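Local coordinates for arfgap-like finger domain containing protein (Cryptosporidium parvum Iowa II, PDB 2OWA), which probably acts, through this zinc-finger domain of a longer protein, as a GTPase activator for ADP-ribosylation factor, at residues Phe54-Cys59 and Gly95-Ala100. Numbering follows the deposited sequence.
Sequences FAVFIC and GGNGRA. With ZN (zinc ion), chain C.
Asn-97 reaches from the first turn of helix 97-107 to the backbone of Phe-57 and grips it with both ends of its amide. Asn-97 OD1 takes the Phe-57 N-H at 2.8 Å, in the amide plane and on a lone pair, while Asn-97 ND2 gives a proton to Phe-57 O at 3.2 Å, tilted somewhat from that carbonyl plane. The two bonds are almost equally straight, and together they fix the rotation of the amide, much as a neighbouring strand would bind this peptide edge. Having CG anti to the carbonyl carbon (chi1 -68°) carries the amide to the Phe-57 backbone. The two side chains cross at about a right angle, and OD1 sits near the ring plane at its edge.

One step back, Gly-96 N bonds to Ala-55 O at 2.9 Å, and Ala-55 CB lies 3.8 Å from Gly-95 CA. The tightest packing is between Val-56 CG1 and Ala-100 CB, squeezed to 3.4 Å, with Phe-40 touching both side chains. Toward Phe-54 the fit is looser: Phe-54 O stands 4.3 Å from Ala-100 CB, and a water bridges Phe-54 O to Gly-96 O. Gly-95 and Gly-98 are partly exposed, as is Arg-99, which pairs with Glu-135 in a salt bridge.

Past the strand the chain reaches Cys-59, at the N-cap of helix 60-67, which binds zinc together with Cys-39, Cys-42 and Cys-62. The contact thus docks a helix start onto the outer strand 56-58 of a three-stranded antiparallel sheet, beside the Cys4 zinc finger of an ArfGAP domain.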
loop_
_atom_site.group_PDB
_atom_site.type_symbol
_atom_site.label_atom_id
_atom_site.label_comp_id
_atom_site.label_asym_id
_atom_site.label_seq_id
_atom_site.Cartn_x
_atom_site.Cartn_y
_atom_site.Cartn_z
ATOM N N PHE A 54 0.979 -0.798 4.659
ATOM C CA PHE A 54 -0.257 -1.586 4.624
ATOM C C PHE A 54 -0.473 -2.241 3.270
ATOM O O PHE A 54 -1.473 -2.902 3.051
ATOM C CB PHE A 54 -1.420 -0.669 5.022
ATOM C CG PHE A 54 -1.110 0.138 6.240
ATOM C CD1 PHE A 54 -1.005 -0.486 7.498
ATOM C CD2 PHE A 54 -0.882 1.508 6.142
ATOM C CE1 PHE A 54 -0.685 0.257 8.641
ATOM C CE2 PHE A 54 -0.570 2.246 7.262
ATOM C CZ PHE A 54 -0.480 1.637 8.504
ATOM N N ALA A 55 0.495 -2.060 2.363
ATOM C CA ALA A 55 0.340 -2.467 0.964
ATOM C C ALA A 55 -1.019 -2.050 0.408
ATOM O O ALA A 55 -1.747 -2.858 -0.151
ATOM C CB ALA A 55 0.555 -3.983 0.807
ATOM N N VAL A 56 -1.378 -0.778 0.572
ATOM C CA VAL A 56 -2.606 -0.269 -0.022
ATOM C C VAL A 56 -2.273 0.770 -1.110
ATOM O O VAL A 56 -1.265 1.464 -1.019
ATOM C CB VAL A 56 -3.579 0.318 1.022
ATOM C CG1 VAL A 56 -4.123 -0.830 1.980
ATOM C CG2 VAL A 56 -2.892 1.412 1.820
ATOM N N PHE A 57 -3.137 0.859 -2.116
ATOM C CA PHE A 57 -3.085 1.941 -3.124
ATOM C C PHE A 57 -4.023 3.090 -2.771
ATOM O O PHE A 57 -5.175 2.855 -2.388
ATOM C CB PHE A 57 -3.459 1.430 -4.508
ATOM C CG PHE A 57 -2.490 0.461 -5.051
ATOM C CD1 PHE A 57 -1.411 0.896 -5.799
ATOM C CD2 PHE A 57 -2.647 -0.914 -4.796
ATOM C CE1 PHE A 57 -0.470 -0.040 -6.306
ATOM C CE2 PHE A 57 -1.741 -1.836 -5.286
ATOM C CZ PHE A 57 -0.660 -1.408 -6.063
ATOM N N ILE A 58 -3.525 4.312 -2.939
ATOM C CA ILE A 58 -4.215 5.544 -2.495
ATOM C C ILE A 58 -4.028 6.632 -3.566
ATOM O O ILE A 58 -3.093 6.544 -4.328
ATOM C CB ILE A 58 -3.659 6.041 -1.128
ATOM C CG1 ILE A 58 -2.115 6.227 -1.157
ATOM C CG2 ILE A 58 -4.165 5.106 0.037
ATOM C CD1 ILE A 58 -1.541 6.776 0.154
ATOM N N CYS A 59 -4.884 7.659 -3.595
ATOM C CA CYS A 59 -4.814 8.673 -4.624
ATOM C C CYS A 59 -3.791 9.758 -4.276
ATOM O O CYS A 59 -3.256 9.807 -3.162
ATOM C CB CYS A 59 -6.206 9.299 -4.889
ATOM S SG CYS A 59 -6.937 10.237 -3.483
ATOM N N GLY A 95 -0.362 -8.146 -0.564
ATOM C CA GLY A 95 -1.290 -7.236 0.083
ATOM C C GLY A 95 -2.422 -6.817 -0.848
ATOM O O GLY A 95 -3.146 -7.644 -1.403
ATOM N N GLY A 96 -2.572 -5.514 -1.042
ATOM C CA GLY A 96 -3.653 -4.995 -1.877
ATOM C C GLY A 96 -4.757 -4.395 -1.038
ATOM O O GLY A 96 -4.865 -4.664 0.173
ATOM N N ASN A 97 -5.580 -3.562 -1.671
ATOM C CA ASN A 97 -6.760 -2.973 -1.003
ATOM C C ASN A 97 -7.794 -3.964 -0.470
ATOM O O ASN A 97 -8.310 -3.756 0.612
ATOM C CB ASN A 97 -7.437 -1.929 -1.894
ATOM C CG ASN A 97 -6.586 -0.684 -2.087
ATOM O OD1 ASN A 97 -5.423 -0.630 -1.660
ATOM N ND2 ASN A 97 -7.161 0.336 -2.764
ATOM N N GLY A 98 -8.090 -5.046 -1.211
ATOM C CA GLY A 98 -9.009 -6.064 -0.706
ATOM C C GLY A 98 -8.615 -6.775 0.598
ATOM O O GLY A 98 -9.408 -6.852 1.550
ATOM N N ARG A 99 -7.410 -7.331 0.650
ATOM C CA ARG A 99 -6.928 -7.926 1.897
ATOM C C ARG A 99 -6.955 -6.959 3.117
ATOM O O ARG A 99 -7.345 -7.367 4.229
ATOM C CB ARG A 99 -5.506 -8.449 1.694
ATOM C CG ARG A 99 -5.023 -9.287 2.850
ATOM C CD ARG A 99 -3.718 -9.921 2.545
ATOM N NE ARG A 99 -3.442 -11.024 3.469
ATOM C CZ ARG A 99 -2.356 -11.801 3.401
ATOM N NH1 ARG A 99 -1.452 -11.621 2.440
ATOM N NH2 ARG A 99 -2.191 -12.775 4.292
ATOM N N ALA A 100 -6.509 -5.715 2.897
ATOM C CA ALA A 100 -6.503 -4.666 3.931
ATOM C C ALA A 100 -7.930 -4.261 4.393
ATOM O O ALA A 100 -8.202 -4.234 5.607
ATOM C CB ALA A 100 -5.689 -3.425 3.474
HETATM ZN ZN ZN C . -7.950 9.113 -1.694
HETATM O O HOH W 1 -2.808 -5.068 2.066
#